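Local coordinates for protein glutamate--LysW ligase ArgX (Sulfolobus tokodaii, PDB 3VPB) that probably catalyses the ATP-dependent joining of glutamate to the C-terminal glutamate of the carrier protein LysW during arginine biosynthesis, at residues B[50-55]-B[72-77]; B[86-91]-B[161-166]; B[171-176]-B[238-243]. All coordinates share one frame; numbering follows the deposited sequence. Where two conformers were deposited one is given.

Contact 1 (B[50-55]-B[72-77]); sequences AIIRPV and VHTINS
The carbonyl oxygen of Ile-75 takes the backbone N-H of Ile-52, with Ile-75 O 2.8 Å from Ile-52 N. The same oxygen also meets the CA-H of Ile-51, whose CA lies 3.6 Å from Ile-75 O. Two more backbone bonds complete the pairing, both at Ala-50. Ala-50 N donates to His-73 O at 2.9 Å, and Ala-50 O accepts from Ile-75 N at 2.9 Å. This pattern is that of neighbouring parallel strands, with Ala-50 opposite Thr-74 and Ile-51 opposite Ile-75. The short strand axes are 29° apart. Beyond Ile-52 a water continues the link, donating to Ile-52 O and accepting from Asn-76 N. A cis peptide joins Ile-75 to Asn-76 at this point.

Ala-50 and Thr-74 share one face of the pair. The methyl CB of Ala-50 touches Val-72 CG1 at 3.8 Å and Thr-74 CG2 at 3.9 Å. Ile-52 adds its CG1, which lies beside its backbone N (chi1 -59°) and rests 4.0 Å from Thr-74 CB. The hydroxyl of Thr-74 is hydrogen-bonded to Ser-64 OG. Ile-51 and Ile-75 occupy the other face. The side chain of Asn-76 starts out away from strand 50-52, and its ND2 bonds to the backbone oxygens of Asp-253 and Phe-233.

The two strands and helix 57-69 form a beta-alpha-beta unit of the preATP-grasp domain. That helix packs on the Ala-50 face through Leu-67 and Ala-60. Helix 12-23 packs on Ile-51 through Ile-17. Strand 2-7 pairs with the other edge of strand 49-52, and strand 73-75 is an outermost strand of the four-stranded parallel sheet within this chain.

Contact 2 (B[86-91]-B[161-166]); sequences DKILTY and LKAHIV. With ADP (adenosine-5'-diphosphate), chain L.
Lys-87 serves two ends at once: its CB packs on Ile-165 CD1 at 3.5 Å, while its ammonium group reaches the diphosphate of ADP. The chain is bent at its last torsion (chi4 72°), which swings NZ to the beta-phosphate. Lys-87 NZ donates to ADP O1B at 2.9 Å and only weakly to the bridging oxygen O3A.

No hydrogen bond joins the two segments themselves. Ile-165 is the largest single contributor. Its CG1 runs past that of Ile-88, the two CG1 atoms of Ile-88 and Ile-165 being 3.7 Å apart. Its CG2 branch reaches Tyr-91 CE1 at 3.9 Å. The ring of Tyr-91 ends in a hydroxyl bonded to Gln-167 NE2. Ile-88 CD1 also meets Ala-163 CB, at 4.3 Å. Asp-86 caps the start of the helix: its OD2 accepts from Leu-89 N at 3.1 Å and weakly from Ile-88 N.

A helix is thus packed by aliphatic side chains on strand 164-168 of an antiparallel sheet, with a phosphate-binding lysine at its first turn. This lysine forms part of the nucleotide site of the RimK-like ATP-grasp domain.

Contact 3 (B[171-176]-B[238-243]); sequences QYKGRD and ILEHPN. With ADP (adenosine-5'-diphosphate), chain L.
Tyr-172 lays one face of its ring against Pro-242, in a CH-pi contact with Pro-242 CG 4.0 Å from the ring centroid. Lys-173 CG covers the opposite face. The ring sits there because CG of Tyr-172 lies between the backbone N and the carbonyl carbon (chi1 78°). Glu-240 O meets the ring edge, 3.3 Å from Tyr-172 CE1. A water joins the Tyr-172 hydroxyl to His-241 O.

The carboxylate of Glu-240 is held by two cations. Arg-175 grips it side-on. Its NE donates to Glu-240 OE1 at 2.8 Å and its NH2 to Glu-240 OE2 at 2.7 Å. Both bonds are nearly straight, use the syn lone pairs and lie in almost one plane, 9° separating guanidinium and carboxylate. Lys-173 NZ reaches the same Glu-240 OE2 at 2.9 Å, but from above the carboxylate plane. A glutamine at Glu-240 would probably leave Lys-173 and Arg-175 without their shared negative partner and weaken the tie between the segments.

The turn holding these cations is braced from within. Gln-171 OE1 accepts from the backbone N atoms of Lys-173, Gly-174 and Arg-175, and its NE2 donates to Arg-175 O.

The other end of the contact faces ADP. The ribose O3' donates to Asp-176 OD1 at 2.6 Å, and that oxygen also forms a salt bridge with Arg-192. Leu-239 CD1 touches adenine C6 at 3.7 Å. The chemistry is therefore divided: a salt-bridge network, likely to keep Glu-240 ionised, ties the turn to the strand, while Asp-176 and Leu-239 bind the nucleotide.

In the fold
Contact 1 belongs to the preATP-grasp domain, contacts 2 and 3 to the ATP-grasp domain. Contacts 2 and 3 do not touch, their nearest atoms being about 7 Å apart, but both reach ADP. Contact 2 supplies a lysine to the phosphates, contact 3 partners for the ribose and adenine. Strands 164-168 and 175-182, one from each, follow each other in the chain but lie in different antiparallel sheets. Contact 1 is farther off: its centre is about 23 Å from that of contact 2 and about 32 Å from that of contact 3. It lies near the active site without touching its ligands: the Asn-76 side chain is about 8 Å from that of the metal-binding Asn-252 and about 12 Å from the bound zinc ion.

Contact 1 (B[50-55]-B[72-77])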
# COMPACT_ATOMS: atom_id res chain seq x y z
N ALA B 50 -25.74 -10.07 -18.93
CA ALA B 50 -24.41 -9.41 -18.88
C ALA B 50 -23.32 -10.48 -18.74
O ALA B 50 -23.43 -11.38 -17.91
CB ALA B 50 -24.35 -8.44 -17.71
N ILE B 51 -22.27 -10.39 -19.57
CA ILE B 51 -21.17 -11.37 -19.50
C ILE B 51 -20.07 -10.60 -18.80
O ILE B 51 -19.65 -9.57 -19.31
CB ILE B 51 -20.72 -11.82 -20.88
CG1 ILE B 51 -21.89 -12.47 -21.64
CG2 ILE B 51 -19.48 -12.78 -20.81
CD1 ILE B 51 -21.48 -12.91 -23.07
N ILE B 52 -19.69 -11.05 -17.61
CA ILE B 52 -18.86 -10.22 -16.73
C ILE B 52 -17.42 -10.64 -16.96
O ILE B 52 -17.01 -11.70 -16.51
CB ILE B 52 -19.25 -10.42 -15.22
CG1 ILE B 52 -20.74 -10.06 -14.94
CG2 ILE B 52 -18.29 -9.60 -14.33
CD1 ILE B 52 -21.15 -8.59 -15.33
N ARG B 53 -16.65 -9.76 -17.58
CA ARG B 53 -15.29 -10.08 -18.03
C ARG B 53 -14.12 -9.19 -17.52
O ARG B 53 -13.00 -9.35 -18.01
CB ARG B 53 -15.27 -10.15 -19.57
CG ARG B 53 -16.09 -11.34 -20.14
CD ARG B 53 -15.61 -12.67 -19.60
NE ARG B 53 -14.20 -12.89 -19.95
CZ ARG B 53 -13.56 -14.03 -19.71
NH1 ARG B 53 -12.28 -14.17 -20.07
NH2 ARG B 53 -14.20 -15.04 -19.13
N PRO B 54 -14.34 -8.26 -16.54
CA PRO B 54 -13.16 -7.51 -16.10
C PRO B 54 -12.06 -8.40 -15.52
O PRO B 54 -12.35 -9.41 -14.86
CB PRO B 54 -13.74 -6.60 -14.98
CG PRO B 54 -15.17 -6.45 -15.34
CD PRO B 54 -15.53 -7.85 -15.79
N VAL B 55 -10.82 -7.97 -15.74
CA VAL B 55 -9.62 -8.65 -15.22
C VAL B 55 -9.52 -8.36 -13.72
O VAL B 55 -9.04 -9.19 -12.93
CB VAL B 55 -8.33 -8.14 -15.93
CG1 VAL B 55 -7.08 -8.95 -15.49
CG2 VAL B 55 -8.49 -8.15 -17.46
N VAL B 72 -30.74 -7.37 -14.43
CA VAL B 72 -30.01 -8.01 -15.54
C VAL B 72 -29.46 -9.31 -14.97
O VAL B 72 -28.97 -9.33 -13.85
CB VAL B 72 -28.82 -7.13 -16.09
CG1 VAL B 72 -28.07 -7.84 -17.25
CG2 VAL B 72 -29.30 -5.75 -16.53
N HIS B 73 -29.58 -10.40 -15.72
CA HIS B 73 -28.96 -11.64 -15.31
C HIS B 73 -27.48 -11.61 -15.65
O HIS B 73 -27.12 -11.46 -16.80
CB HIS B 73 -29.58 -12.84 -15.99
CG HIS B 73 -28.99 -14.13 -15.52
ND1 HIS B 73 -29.34 -14.70 -14.32
CD2 HIS B 73 -28.03 -14.92 -16.05
CE1 HIS B 73 -28.62 -15.80 -14.14
NE2 HIS B 73 -27.83 -15.96 -15.18
N THR B 74 -26.63 -11.76 -14.64
CA THR B 74 -25.20 -11.65 -14.89
C THR B 74 -24.54 -13.02 -14.85
O THR B 74 -24.94 -13.91 -14.07
CB THR B 74 -24.50 -10.72 -13.89
OG1 THR B 74 -24.65 -11.26 -12.56
CG2 THR B 74 -25.10 -9.34 -13.95
N ILE B 75 -23.53 -13.18 -15.70
CA ILE B 75 -22.76 -14.42 -15.78
C ILE B 75 -21.30 -14.02 -15.67
O ILE B 75 -20.80 -13.41 -16.61
CB ILE B 75 -22.99 -15.10 -17.18
CG1 ILE B 75 -24.48 -15.51 -17.37
CG2 ILE B 75 -22.03 -16.30 -17.40
CD1 ILE B 75 -24.77 -15.95 -18.83
N ASN B 76 -20.62 -14.33 -14.56
CA ASN B 76 -21.22 -14.91 -13.36
C ASN B 76 -21.94 -13.90 -12.45
O ASN B 76 -21.76 -12.69 -12.59
CB ASN B 76 -20.15 -15.66 -12.54
CG ASN B 76 -19.60 -16.85 -13.29
OD1 ASN B 76 -20.35 -17.73 -13.67
ND2 ASN B 76 -18.30 -16.84 -13.57
N SER B 77 -22.75 -14.41 -11.54
CA SER B 77 -23.43 -13.57 -10.54
C SER B 77 -22.46 -13.02 -9.47
O SER B 77 -21.37 -13.55 -9.26
CB SER B 77 -24.62 -14.33 -9.91
OG SER B 77 -24.18 -15.40 -9.08
O HOH W 1 -17.84 -13.71 -14.63

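Contact 2 (B[86-91]-B[161-166])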
# COMPACT_ATOMS: atom_id res chain seq x y z
N ASP B 86 -12.64 -15.73 -3.72
CA ASP B 86 -12.02 -15.84 -2.41
C ASP B 86 -11.79 -17.29 -2.03
O ASP B 86 -12.76 -18.05 -1.82
CB ASP B 86 -12.89 -15.16 -1.37
CG ASP B 86 -12.16 -14.98 -0.06
OD1 ASP B 86 -11.89 -13.81 0.27
OD2 ASP B 86 -11.83 -16.00 0.61
N LYS B 87 -10.52 -17.69 -1.98
CA LYS B 87 -10.17 -19.09 -1.74
C LYS B 87 -10.67 -19.62 -0.40
O LYS B 87 -11.07 -20.78 -0.33
CB LYS B 87 -8.68 -19.33 -1.88
CG LYS B 87 -8.19 -19.16 -3.32
CD LYS B 87 -6.78 -19.70 -3.49
CE LYS B 87 -6.34 -19.63 -4.96
NZ LYS B 87 -6.09 -18.20 -5.34
N ILE B 88 -10.70 -18.78 0.64
CA ILE B 88 -11.20 -19.24 1.96
C ILE B 88 -12.70 -19.51 1.89
O ILE B 88 -13.18 -20.54 2.41
CB ILE B 88 -10.83 -18.27 3.11
CG1 ILE B 88 -9.31 -18.27 3.31
CG2 ILE B 88 -11.61 -18.63 4.44
CD1 ILE B 88 -8.78 -17.13 4.18
N LEU B 89 -13.44 -18.61 1.24
CA LEU B 89 -14.90 -18.81 1.09
C LEU B 89 -15.21 -20.04 0.24
O LEU B 89 -16.17 -20.78 0.52
CB LEU B 89 -15.54 -17.55 0.49
CG LEU B 89 -15.32 -16.26 1.30
CD1 LEU B 89 -16.19 -15.22 0.68
CD2 LEU B 89 -15.64 -16.45 2.80
N THR B 90 -14.41 -20.24 -0.81
CA THR B 90 -14.54 -21.42 -1.67
C THR B 90 -14.27 -22.70 -0.86
O THR B 90 -15.07 -23.64 -0.89
CB THR B 90 -13.57 -21.35 -2.87
OG1 THR B 90 -13.98 -20.29 -3.74
CG2 THR B 90 -13.56 -22.65 -3.66
N TYR B 91 -13.14 -22.73 -0.16
CA TYR B 91 -12.80 -23.93 0.65
C TYR B 91 -13.88 -24.19 1.69
O TYR B 91 -14.25 -25.34 1.93
CB TYR B 91 -11.44 -23.79 1.34
CG TYR B 91 -10.23 -23.90 0.43
CD1 TYR B 91 -9.12 -23.08 0.64
CD2 TYR B 91 -10.18 -24.82 -0.62
CE1 TYR B 91 -7.99 -23.16 -0.16
CE2 TYR B 91 -9.07 -24.91 -1.45
CZ TYR B 91 -7.97 -24.09 -1.21
OH TYR B 91 -6.87 -24.19 -2.00
N LEU B 161 -4.79 -9.82 1.89
CA LEU B 161 -3.52 -10.48 1.52
C LEU B 161 -2.73 -10.88 2.75
O LEU B 161 -1.76 -11.63 2.66
CB LEU B 161 -2.66 -9.59 0.62
CG LEU B 161 -3.20 -9.22 -0.76
CD1 LEU B 161 -2.15 -8.34 -1.45
CD2 LEU B 161 -3.48 -10.44 -1.59
N LYS B 162 -3.14 -10.39 3.91
CA LYS B 162 -2.51 -10.74 5.18
C LYS B 162 -3.10 -12.01 5.81
O LYS B 162 -2.61 -12.49 6.83
CB LYS B 162 -2.62 -9.56 6.16
CG LYS B 162 -1.85 -8.32 5.71
CD LYS B 162 -2.08 -7.13 6.64
CE LYS B 162 -1.41 -5.88 6.05
NZ LYS B 162 -1.34 -4.77 7.05
N ALA B 163 -4.17 -12.54 5.22
CA ALA B 163 -4.73 -13.79 5.68
C ALA B 163 -3.93 -14.91 4.99
O ALA B 163 -3.71 -14.86 3.79
CB ALA B 163 -6.20 -13.89 5.29
N HIS B 164 -3.49 -15.90 5.76
CA HIS B 164 -2.67 -16.97 5.21
C HIS B 164 -3.47 -18.25 5.12
O HIS B 164 -3.98 -18.71 6.14
CB HIS B 164 -1.50 -17.28 6.13
CG HIS B 164 -0.55 -16.14 6.36
ND1 HIS B 164 0.75 -16.16 5.90
CD2 HIS B 164 -0.69 -14.99 7.06
CE1 HIS B 164 1.37 -15.05 6.29
NE2 HIS B 164 0.51 -14.32 6.98
N ILE B 165 -3.48 -18.85 3.93
CA ILE B 165 -3.97 -20.22 3.76
C ILE B 165 -2.74 -21.12 3.76
O ILE B 165 -1.96 -21.10 2.81
CB ILE B 165 -4.75 -20.42 2.46
CG1 ILE B 165 -5.88 -19.37 2.35
CG2 ILE B 165 -5.33 -21.85 2.41
CD1 ILE B 165 -6.62 -19.41 0.97
N VAL B 166 -2.56 -21.88 4.83
CA VAL B 166 -1.38 -22.70 5.01
C VAL B 166 -1.79 -24.14 4.75
O VAL B 166 -2.60 -24.68 5.49
CB VAL B 166 -0.88 -22.58 6.46
CG1 VAL B 166 0.32 -23.50 6.71
CG2 VAL B 166 -0.56 -21.09 6.80
PB ADP L . -4.06 -18.90 -8.33
O1B ADP L . -5.45 -18.43 -8.12
O2B ADP L . -3.81 -19.69 -9.60
O3B ADP L . -2.99 -17.87 -8.10
PA ADP L . -3.67 -21.50 -7.09
O1A ADP L . -4.06 -21.90 -5.68
O2A ADP L . -4.32 -22.09 -8.33
O3A ADP L . -3.79 -19.89 -7.09
O5' ADP L . -2.08 -21.74 -7.18
C5' ADP L . -1.31 -21.52 -8.37
C4' ADP L . -0.43 -22.72 -8.63
O4' ADP L . 0.34 -23.00 -7.45
C3' ADP L . -1.27 -23.97 -8.88
O3' ADP L . -1.56 -24.13 -10.28
C2' ADP L . -0.37 -25.08 -8.38
O2' ADP L . 0.60 -25.42 -9.38
C1' ADP L . 0.36 -24.41 -7.25
N9 ADP L . -0.29 -24.71 -5.96
C8 ADP L . -1.15 -23.92 -5.27
N7 ADP L . -1.48 -24.53 -4.12
C5 ADP L . -0.83 -25.71 -4.08
C6 ADP L . -0.75 -26.85 -3.16
N6 ADP L . -1.43 -26.82 -2.00
N1 ADP L . 0.09 -27.88 -3.47
C2 ADP L . 0.80 -27.91 -4.61
N3 ADP L . 0.73 -26.90 -5.51
C4 ADP L . -0.05 -25.81 -5.29

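Contact 3 (B[171-176]-B[238-243])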
# COMPACT_ATOMS: atom_id res chain seq x y z
N GLN B 171 1.93 -32.33 -5.04
CA GLN B 171 2.44 -32.35 -6.39
C GLN B 171 3.43 -33.49 -6.55
O GLN B 171 4.49 -33.52 -5.90
CB GLN B 171 3.17 -31.02 -6.74
CG GLN B 171 3.69 -30.98 -8.18
CD GLN B 171 2.60 -31.11 -9.18
OE1 GLN B 171 2.53 -32.09 -9.92
NE2 GLN B 171 1.70 -30.13 -9.22
N TYR B 172 3.10 -34.41 -7.46
CA TYR B 172 4.04 -35.47 -7.77
C TYR B 172 4.04 -35.81 -9.25
O TYR B 172 4.73 -36.74 -9.67
CB TYR B 172 3.82 -36.68 -6.88
CG TYR B 172 2.65 -37.55 -7.27
CD1 TYR B 172 1.34 -37.11 -7.10
CD2 TYR B 172 2.85 -38.83 -7.79
CE1 TYR B 172 0.26 -37.92 -7.43
CE2 TYR B 172 1.76 -39.66 -8.13
CZ TYR B 172 0.48 -39.19 -7.97
OH TYR B 172 -0.60 -39.98 -8.30
N LYS B 173 3.25 -35.06 -10.03
CA LYS B 173 3.14 -35.33 -11.47
C LYS B 173 3.70 -34.25 -12.39
O LYS B 173 3.89 -34.50 -13.60
CB LYS B 173 1.68 -35.63 -11.84
CG LYS B 173 1.18 -36.93 -11.25
CD LYS B 173 -0.22 -37.15 -11.70
CE LYS B 173 -0.72 -38.52 -11.33
NZ LYS B 173 -1.89 -38.73 -12.20
N GLY B 174 3.99 -33.07 -11.84
CA GLY B 174 4.56 -31.99 -12.60
C GLY B 174 3.51 -31.20 -13.38
O GLY B 174 3.80 -30.65 -14.42
N ARG B 175 2.29 -31.18 -12.86
CA ARG B 175 1.19 -30.49 -13.55
C ARG B 175 0.05 -30.27 -12.57
O ARG B 175 0.01 -30.87 -11.51
CB ARG B 175 0.66 -31.33 -14.71
CG ARG B 175 -0.13 -32.53 -14.17
CD ARG B 175 -0.31 -33.60 -15.15
NE ARG B 175 -1.27 -34.61 -14.67
CZ ARG B 175 -1.71 -35.60 -15.42
NH1 ARG B 175 -1.28 -35.67 -16.68
NH2 ARG B 175 -2.59 -36.51 -14.96
N ASP B 176 -0.90 -29.43 -12.95
CA ASP B 176 -2.21 -29.52 -12.34
C ASP B 176 -3.27 -29.65 -13.43
O ASP B 176 -2.94 -29.66 -14.62
CB ASP B 176 -2.46 -28.41 -11.30
CG ASP B 176 -2.70 -27.04 -11.92
OD1 ASP B 176 -3.03 -26.13 -11.12
OD2 ASP B 176 -2.59 -26.88 -13.17
N ILE B 238 -7.58 -28.47 -10.24
CA ILE B 238 -7.48 -29.71 -9.46
C ILE B 238 -6.03 -30.21 -9.35
O ILE B 238 -5.25 -30.11 -10.29
CB ILE B 238 -8.42 -30.79 -10.06
CG1 ILE B 238 -9.87 -30.43 -9.72
CG2 ILE B 238 -8.05 -32.22 -9.55
CD1 ILE B 238 -10.91 -31.16 -10.54
N LEU B 239 -5.68 -30.67 -8.14
CA LEU B 239 -4.38 -31.25 -7.86
C LEU B 239 -4.53 -32.75 -7.67
O LEU B 239 -5.61 -33.23 -7.27
CB LEU B 239 -3.76 -30.64 -6.59
CG LEU B 239 -3.49 -29.14 -6.66
CD1 LEU B 239 -3.33 -28.57 -5.25
CD2 LEU B 239 -2.26 -28.92 -7.53
N GLU B 240 -3.46 -33.48 -7.94
CA GLU B 240 -3.52 -34.96 -7.86
C GLU B 240 -2.64 -35.41 -6.70
O GLU B 240 -1.41 -35.18 -6.72
CB GLU B 240 -3.05 -35.59 -9.17
CG GLU B 240 -3.93 -35.20 -10.35
CD GLU B 240 -3.23 -35.38 -11.69
OE1 GLU B 240 -2.38 -34.53 -12.05
OE2 GLU B 240 -3.55 -36.36 -12.39
N HIS B 241 -3.28 -35.97 -5.68
CA HIS B 241 -2.60 -36.41 -4.46
C HIS B 241 -2.25 -37.89 -4.61
O HIS B 241 -3.11 -38.68 -5.01
CB HIS B 241 -3.51 -36.21 -3.24
CG HIS B 241 -2.79 -36.36 -1.93
ND1 HIS B 241 -2.49 -37.59 -1.38
CD2 HIS B 241 -2.30 -35.43 -1.07
CE1 HIS B 241 -1.87 -37.41 -0.23
NE2 HIS B 241 -1.73 -36.11 -0.03
N PRO B 242 -1.00 -38.26 -4.27
CA PRO B 242 -0.51 -39.64 -4.42
C PRO B 242 -1.39 -40.70 -3.72
O PRO B 242 -1.42 -41.84 -4.19
CB PRO B 242 0.85 -39.62 -3.72
CG PRO B 242 1.26 -38.23 -3.64
CD PRO B 242 0.05 -37.35 -3.77
N ASN B 243 -2.05 -40.35 -2.62
CA ASN B 243 -2.94 -41.30 -1.92
C ASN B 243 -4.42 -40.99 -2.14
O ASN B 243 -5.23 -41.90 -2.33
CB ASN B 243 -2.63 -41.35 -0.41
CG ASN B 243 -1.16 -41.58 -0.11
OD1 ASN B 243 -0.55 -40.86 0.69
ND2 ASN B 243 -0.57 -42.59 -0.75
PB ADP L . -4.06 -18.90 -8.33
O1B ADP L . -5.45 -18.43 -8.12
O2B ADP L . -3.81 -19.69 -9.60
O3B ADP L . -2.99 -17.87 -8.10
PA ADP L . -3.67 -21.50 -7.09
O1A ADP L . -4.06 -21.90 -5.68
O2A ADP L . -4.32 -22.09 -8.33
O3A ADP L . -3.79 -19.89 -7.09
O5' ADP L . -2.08 -21.74 -7.18
C5' ADP L . -1.31 -21.52 -8.37
C4' ADP L . -0.43 -22.72 -8.63
O4' ADP L . 0.34 -23.00 -7.45
C3' ADP L . -1.27 -23.97 -8.88
O3' ADP L . -1.56 -24.13 -10.28
C2' ADP L . -0.37 -25.08 -8.38
O2' ADP L . 0.60 -25.42 -9.38
C1' ADP L . 0.36 -24.41 -7.25
N9 ADP L . -0.29 -24.71 -5.96
C8 ADP L . -1.15 -23.92 -5.27
N7 ADP L . -1.48 -24.53 -4.12
C5 ADP L . -0.83 -25.71 -4.08
C6 ADP L . -0.75 -26.85 -3.16
N6 ADP L . -1.43 -26.82 -2.00
N1 ADP L . 0.09 -27.88 -3.47
C2 ADP L . 0.80 -27.91 -4.61
N3 ADP L . 0.73 -26.90 -5.51
C4 ADP L . -0.05 -25.81 -5.29
O HOH W 2 0.47 -34.23 -8.56
O HOH W 3 -3.09 -39.09 -7.79
O HOH W 4 -1.35 -32.78 -10.30